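Local coordinates for protein beta-glucuronidase (Dictyoglomus thermophilum, PDB 6XXW) that probably hydrolyses beta-D-glucuronides, releasing glucuronic acid, as a retaining-type glycoside hydrolase of family 2, at residues Q319-N322 against I323-N327. Numbering follows the deposited sequence.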
ATOM      1  N   GLN A 319       9.614  10.894 -23.787  1.00 19.76           N
ATOM      2  CA  GLN A 319      10.777  10.089 -24.135  1.00 20.85           C
ATOM      3  C   GLN A 319      11.466   9.535 -22.898  1.00 20.28           C
ATOM      4  O   GLN A 319      12.115   8.492 -22.982  1.00 18.01           O
ATOM      5  CB  GLN A 319      11.753  10.899 -24.989  1.00 19.03           C
ATOM      6  CG  GLN A 319      11.250  11.114 -26.439  1.00 24.03           C
ATOM      7  CD  GLN A 319      11.337   9.867 -27.341  1.00 25.52           C
ATOM      8  OE1 GLN A 319      10.722   8.833 -27.075  1.00 28.89           O
ATOM      9  NE2 GLN A 319      12.084   9.985 -28.441  1.00 28.47           N
ATOM     10  N   VAL A 320      11.328  10.197 -21.745  1.00 18.47           N
ATOM     11  CA  VAL A 320      11.837   9.606 -20.507  1.00 17.58           C
ATOM     12  C   VAL A 320      11.181   8.250 -20.260  1.00 22.41           C
ATOM     13  O   VAL A 320      11.858   7.245 -20.023  1.00 18.90           O
ATOM     14  CB  VAL A 320      11.616  10.564 -19.329  1.00 19.07           C
ATOM     15  CG1 VAL A 320      11.894   9.861 -18.013  1.00 20.36           C
ATOM     16  CG2 VAL A 320      12.507  11.803 -19.479  1.00 23.17           C
ATOM     17  N   ILE A 321       9.847   8.201 -20.334  1.00 18.80           N
ATOM     18  CA  ILE A 321       9.122   6.952 -20.096  1.00 19.53           C
ATOM     19  C   ILE A 321       9.470   5.918 -21.166  1.00 17.46           C
ATOM     20  O   ILE A 321       9.623   4.719 -20.877  1.00 17.85           O
ATOM     21  CB  ILE A 321       7.605   7.238 -20.038  1.00 22.50           C
ATOM     22  CG1 ILE A 321       7.227   7.818 -18.668  1.00 32.79           C
ATOM     23  CG2 ILE A 321       6.793   5.989 -20.324  1.00 30.66           C
ATOM     24  CD1 ILE A 321       7.378   6.828 -17.516  1.00 36.76           C
ATOM     25  N   ASN A 322       9.654   6.367 -22.405  1.00 16.12           N
ATOM     26  CA  ASN A 322       9.928   5.431 -23.489  1.00 15.93           C
ATOM     27  C   ASN A 322      11.272   4.744 -23.281  1.00 19.65           C
ATOM     28  O   ASN A 322      11.379   3.519 -23.386  1.00 17.66           O
ATOM     29  CB  ASN A 322       9.898   6.163 -24.830  1.00 17.99           C
ATOM     30  CG  ASN A 322       8.499   6.532 -25.261  1.00 21.45           C
ATOM     31  OD1 ASN A 322       7.517   6.042 -24.708  1.00 19.57           O
ATOM     32  ND2 ASN A 322       8.401   7.391 -26.270  1.00 20.10           N
ATOM     33  N   ILE A 323      12.310   5.521 -22.979  1.00 16.14           N
ATOM     34  CA  ILE A 323      13.631   4.931 -22.780  1.00 13.18           C
ATOM     35  C   ILE A 323      13.636   4.059 -21.533  1.00 15.12           C
ATOM     36  O   ILE A 323      14.182   2.948 -21.538  1.00 15.07           O
ATOM     37  CB  ILE A 323      14.696   6.043 -22.752  1.00 18.34           C
ATOM     38  CG1 ILE A 323      14.913   6.541 -24.194  1.00 17.52           C
ATOM     39  CG2 ILE A 323      16.024   5.531 -22.164  1.00 16.35           C
ATOM     40  CD1 ILE A 323      15.586   7.901 -24.296  1.00 21.67           C
ATOM     41  N   LYS A 324      12.993   4.520 -20.459  1.00 15.91           N
ATOM     42  CA  LYS A 324      12.821   3.668 -19.281  1.00 14.73           C
ATOM     43  C   LYS A 324      12.175   2.334 -19.650  1.00 13.63           C
ATOM     44  O   LYS A 324      12.612   1.270 -19.195  1.00 14.87           O
ATOM     45  CB  LYS A 324      11.977   4.391 -18.234  1.00 16.01           C
ATOM     46  CG  LYS A 324      11.742   3.563 -16.983  1.00 17.94           C
ATOM     47  CD  LYS A 324      13.069   3.168 -16.337  1.00 17.32           C
ATOM     48  CE  LYS A 324      12.878   2.833 -14.856  1.00 23.51           C
ATOM     49  NZ  LYS A 324      14.186   2.652 -14.143  1.00 18.88           N
ATOM     50  N   ASP A 325      11.142   2.370 -20.495  1.00 13.11           N
ATOM     51  CA  ASP A 325      10.420   1.144 -20.826  1.00 16.63           C
ATOM     52  C   ASP A 325      11.317   0.184 -21.601  1.00 15.48           C
ATOM     53  O   ASP A 325      11.296  -1.028 -21.362  1.00 15.05           O
ATOM     54  CB  ASP A 325       9.163   1.473 -21.640  1.00 13.67           C
ATOM     55  CG  ASP A 325       7.993   1.977 -20.779  1.00 19.97           C
ATOM     56  OD1 ASP A 325       8.127   2.073 -19.534  1.00 17.98           O
ATOM     57  OD2 ASP A 325       6.919   2.280 -21.359  1.00 22.38           O
ATOM     58  N   PHE A 326      12.119   0.707 -22.536  1.00 13.83           N
ATOM     59  CA  PHE A 326      13.001  -0.175 -23.290  1.00 16.03           C
ATOM     60  C   PHE A 326      14.119  -0.739 -22.416  1.00 14.79           C
ATOM     61  O   PHE A 326      14.531  -1.890 -22.599  1.00 17.08           O
ATOM     62  CB  PHE A 326      13.563   0.560 -24.513  1.00 18.48           C
ATOM     63  CG  PHE A 326      12.598   0.583 -25.666  1.00 16.21           C
ATOM     64  CD1 PHE A 326      12.477  -0.515 -26.504  1.00 15.86           C
ATOM     65  CD2 PHE A 326      11.749   1.663 -25.855  1.00 17.78           C
ATOM     66  CE1 PHE A 326      11.565  -0.511 -27.537  1.00 16.38           C
ATOM     67  CE2 PHE A 326      10.830   1.667 -26.887  1.00 19.27           C
ATOM     68  CZ  PHE A 326      10.738   0.580 -27.730  1.00 18.71           C
ATOM     69  N   ASN A 327      14.630   0.045 -21.469  1.00 17.30           N
ATOM     70  CA  ASN A 327      15.633  -0.507 -20.557  1.00 16.47           C
ATOM     71  C   ASN A 327      15.034  -1.607 -19.690  1.00 15.41           C
ATOM     72  O   ASN A 327      15.700  -2.606 -19.385  1.00 14.66           O
ATOM     73  CB  ASN A 327      16.230   0.606 -19.702  1.00 15.34           C
ATOM     74  CG  ASN A 327      17.077   1.543 -20.521  1.00 18.60           C
ATOM     75  OD1 ASN A 327      17.595   1.152 -21.565  1.00 20.26           O
ATOM     76  ND2 ASN A 327      17.197   2.787 -20.085  1.00 15.46           N
TER
HETATM   77  O   HOH W   1       6.292   3.613 -23.586  1.00 28.86           O
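Asp325 packs one turn along from Ile321 in the first turns of helix 319-332, and its side chain, a worked example of a residue packing against the turn four positions back, can be followed outward atom by atom. Its N donates to Ile321 O at 2.8 Å, and CB comes within 3.4 Å of Ile321 O. With CG anti to the carbonyl carbon (chi1 -79°), the carboxylate swings back along the helix, which brings CG within 3.2 Å of Ile321 O. At the tip the two oxygens part company: OD1 sits near Ile321 O, acceptor beside acceptor, but forms a salt bridge to Arg576, whereas OD2 pairs with Lys306. OD2 also passes the methyl CG2 of Ile321 at 3.9 Å and lies 2.7 Å from a water that also contacts Asn322 OD1. The other end of that amide is fixed as well: Asn322 ND2 donates to Gln319 OE1 at 2.8 Å, nearly in the plane of its own amide. Without the carboxylate, as with an alanine here, Arg576 and Lys306 would probably lose the charge they share and the water one of its contacts. Farther round, the Phe326 ring turns an edge to Asn322 O, CD2 of the ring lying 3.1 Å from that oxygen. Lys324 NZ is hydrogen-bonded to Asp60 O of a second subunit. The N atoms of Ile323, Lys324, Asp325 and Phe326 each bond to the O four residues back, the alpha-helical pattern, in the helix joining parallel strands 297-305 and 336-338 as a beta-alpha-beta unit of the TIM barrel.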